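Local coordinates for regulatory protein cox (Enterobacteria phage P2, PDB 4LHF) that represses the phage Pc promoter, which controls the immunity repressor gene C and the integrase gene int, as a helix-turn-helix DNA-binding protein, at residues 40-45 and 54-59. Numbering follows the deposited sequence.
Sequences IDMTDP and EYWVYL
Met42 reaches Trp56 and Glu54 with an extended chain that bends only at its end: CG is anti to the backbone N, chi2 stays extended, and chi3 turns to 66°, folding the methyl back toward strand 54-58. There Met42 CE lies 3.6 Å from Trp56 NE1, oblique to the indole, and 3.2 Å from Glu54 OE2, so the methyl meets both the carboxylate and the NE1 corner of the indole. Met42 SD is 4.7 Å from the centroid of the five-membered ring of Trp56, an oblique Met-aromatic contact. Farther along the same face, Ile40 sends CD1 obliquely to the Tyr58 ring, 3.7 Å from CD1 of that tyrosine.

Beneath these side chains the two strands pair antiparallel. Ile40 and Trp56 exchange two nearly straight N-H...O bonds, with Ile40 N 2.9 Å from Trp56 O. Met42 and Glu54 form a second such pair, but its outer bond, from Glu54 N to Met42 O, is clearly bent, with 136° at the hydrogen.

Asp41 and Tyr55, the non-hydrogen-bonded pair between them, project to the other face. The carboxylate stands 62° from the ring plane and brings Asp41 OD1 to 3.5 Å from Tyr55 CE1. That same oxygen accepts a bond from the backbone N of Gly53, tying the aspartate to the residue just before strand 54-58.

On its far edge strand 54-58 pairs with strand 11-13, where Trp56 also packs on Ala11 and Pro13, and Tyr58 occupies the N-cap position of helix 59-72. Strands 39-42 and 54-58 thus form an antiparallel beta hairpin following helices 14-21 and 25-34, an arrangement consistent with the wing of a winged helix-turn-helix DNA-binding fold.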
loop_
_atom_site.group_PDB
_atom_site.type_symbol
_atom_site.label_atom_id
_atom_site.label_comp_id
_atom_site.label_asym_id
_atom_site.label_seq_id
_atom_site.Cartn_x
_atom_site.Cartn_y
_atom_site.Cartn_z
ATOM N N ILE A 40 -7.227 0.641 7.382
ATOM C CA ILE A 40 -8.089 1.105 8.455
ATOM C C ILE A 40 -9.531 0.944 8.007
ATOM O O ILE A 40 -9.852 1.163 6.837
ATOM C CB ILE A 40 -7.834 2.580 8.778
ATOM C CG1 ILE A 40 -6.364 2.796 9.126
ATOM C CG2 ILE A 40 -8.725 3.044 9.923
ATOM C CD1 ILE A 40 -6.047 4.211 9.523
ATOM N N ASP A 41 -10.400 0.554 8.931
ATOM C CA ASP A 41 -11.799 0.346 8.605
ATOM C C ASP A 41 -12.687 1.441 9.182
ATOM O O ASP A 41 -12.737 1.638 10.396
ATOM C CB ASP A 41 -12.263 -1.023 9.101
ATOM C CG ASP A 41 -13.673 -1.353 8.658
ATOM O OD1 ASP A 41 -13.885 -1.513 7.439
ATOM O OD2 ASP A 41 -14.565 -1.456 9.526
ATOM N N MET A 42 -13.380 2.153 8.300
ATOM C CA MET A 42 -14.376 3.131 8.714
ATOM C C MET A 42 -15.758 2.488 8.689
ATOM O O MET A 42 -16.269 2.129 7.626
ATOM C CB MET A 42 -14.338 4.365 7.814
ATOM C CG MET A 42 -15.069 5.561 8.395
ATOM S SD MET A 42 -14.925 7.031 7.369
ATOM C CE MET A 42 -15.821 6.501 5.917
ATOM N N THR A 43 -16.356 2.340 9.866
ATOM C CA THR A 43 -17.607 1.604 10.005
ATOM C C THR A 43 -18.492 2.194 11.097
ATOM O O THR A 43 -18.006 2.580 12.161
ATOM C CB THR A 43 -17.337 0.114 10.311
ATOM O OG1 THR A 43 -16.659 -0.487 9.201
ATOM C CG2 THR A 43 -18.634 -0.639 10.566
ATOM N N ASP A 44 -19.783 2.243 10.803
ATOM C CA ASP A 44 -20.751 2.768 11.730
ATOM C C ASP A 44 -20.499 2.163 13.073
ATOM O O ASP A 44 -20.298 0.966 13.195
ATOM C CB ASP A 44 -22.168 2.446 11.289
ATOM C CG ASP A 44 -23.208 3.167 12.113
ATOM O OD1 ASP A 44 -22.971 3.393 13.307
ATOM O OD2 ASP A 44 -24.261 3.517 11.565
ATOM N N PRO A 45 -20.549 3.078 14.128
ATOM C CA PRO A 45 -20.312 2.465 15.436
ATOM C C PRO A 45 -21.382 1.425 15.729
ATOM O O PRO A 45 -21.105 0.414 16.358
ATOM C CB PRO A 45 -20.436 3.630 16.406
ATOM C CG PRO A 45 -20.049 4.817 15.635
ATOM C CD PRO A 45 -20.796 4.582 14.388
ATOM N N GLU A 54 -16.109 1.056 4.924
ATOM C CA GLU A 54 -15.123 1.681 4.051
ATOM C C GLU A 54 -13.707 1.246 4.396
ATOM O O GLU A 54 -13.258 1.413 5.525
ATOM C CB GLU A 54 -15.221 3.205 4.119
ATOM C CG GLU A 54 -16.354 3.800 3.306
ATOM C CD GLU A 54 -15.899 4.973 2.457
ATOM O OE1 GLU A 54 -15.134 4.749 1.495
ATOM O OE2 GLU A 54 -16.302 6.118 2.753
ATOM N N TYR A 55 -13.006 0.687 3.417
ATOM C CA TYR A 55 -11.609 0.323 3.604
ATOM C C TYR A 55 -10.697 1.445 3.127
ATOM O O TYR A 55 -10.672 1.777 1.941
ATOM C CB TYR A 55 -11.286 -0.976 2.866
ATOM C CG TYR A 55 -11.516 -2.224 3.689
ATOM C CD1 TYR A 55 -11.218 -2.249 5.045
ATOM C CD2 TYR A 55 -12.035 -3.375 3.112
ATOM C CE1 TYR A 55 -11.424 -3.386 5.802
ATOM C CE2 TYR A 55 -12.247 -4.517 3.862
ATOM C CZ TYR A 55 -11.940 -4.517 5.206
ATOM O OH TYR A 55 -12.147 -5.649 5.959
ATOM N N TRP A 56 -9.956 2.033 4.060
ATOM C CA TRP A 56 -9.020 3.101 3.734
ATOM C C TRP A 56 -7.589 2.602 3.862
ATOM O O TRP A 56 -7.225 1.996 4.861
ATOM C CB TRP A 56 -9.217 4.292 4.673
ATOM C CG TRP A 56 -10.525 5.002 4.518
ATOM C CD1 TRP A 56 -11.772 4.475 4.689
ATOM C CD2 TRP A 56 -10.717 6.385 4.189
ATOM N NE1 TRP A 56 -12.728 5.439 4.475
ATOM C CE2 TRP A 56 -12.107 6.620 4.168
ATOM C CE3 TRP A 56 -9.848 7.443 3.907
ATOM C CZ2 TRP A 56 -12.647 7.870 3.874
ATOM C CZ3 TRP A 56 -10.387 8.684 3.616
ATOM C CH2 TRP A 56 -11.773 8.887 3.601
ATOM N N VAL A 57 -6.776 2.857 2.846
ATOM C CA VAL A 57 -5.360 2.539 2.923
ATOM C C VAL A 57 -4.608 3.639 3.661
ATOM O O VAL A 57 -4.723 4.825 3.321
ATOM C CB VAL A 57 -4.749 2.336 1.530
ATOM C CG1 VAL A 57 -3.253 2.103 1.640
ATOM C CG2 VAL A 57 -5.426 1.172 0.828
ATOM N N TYR A 58 -3.857 3.229 4.683
ATOM C CA TYR A 58 -3.037 4.129 5.480
ATOM C C TYR A 58 -1.653 4.226 4.854
ATOM O O TYR A 58 -0.885 3.266 4.870
ATOM C CB TYR A 58 -2.940 3.611 6.915
ATOM C CG TYR A 58 -2.334 4.590 7.893
ATOM C CD1 TYR A 58 -2.971 5.785 8.192
ATOM C CD2 TYR A 58 -1.135 4.308 8.533
ATOM C CE1 TYR A 58 -2.423 6.681 9.090
ATOM C CE2 TYR A 58 -0.580 5.196 9.434
ATOM C CZ TYR A 58 -1.227 6.381 9.709
ATOM O OH TYR A 58 -0.679 7.271 10.605
ATOM N N LEU A 59 -1.345 5.396 4.307
ATOM C CA LEU A 59 -0.158 5.590 3.469
ATOM C C LEU A 59 1.221 5.600 4.155
ATOM O O LEU A 59 2.189 5.111 3.571
ATOM C CB LEU A 59 -0.335 6.837 2.597
ATOM C CG LEU A 59 -1.563 6.770 1.687
ATOM C CD1 LEU A 59 -1.835 8.107 1.019
ATOM C CD2 LEU A 59 -1.370 5.682 0.648
#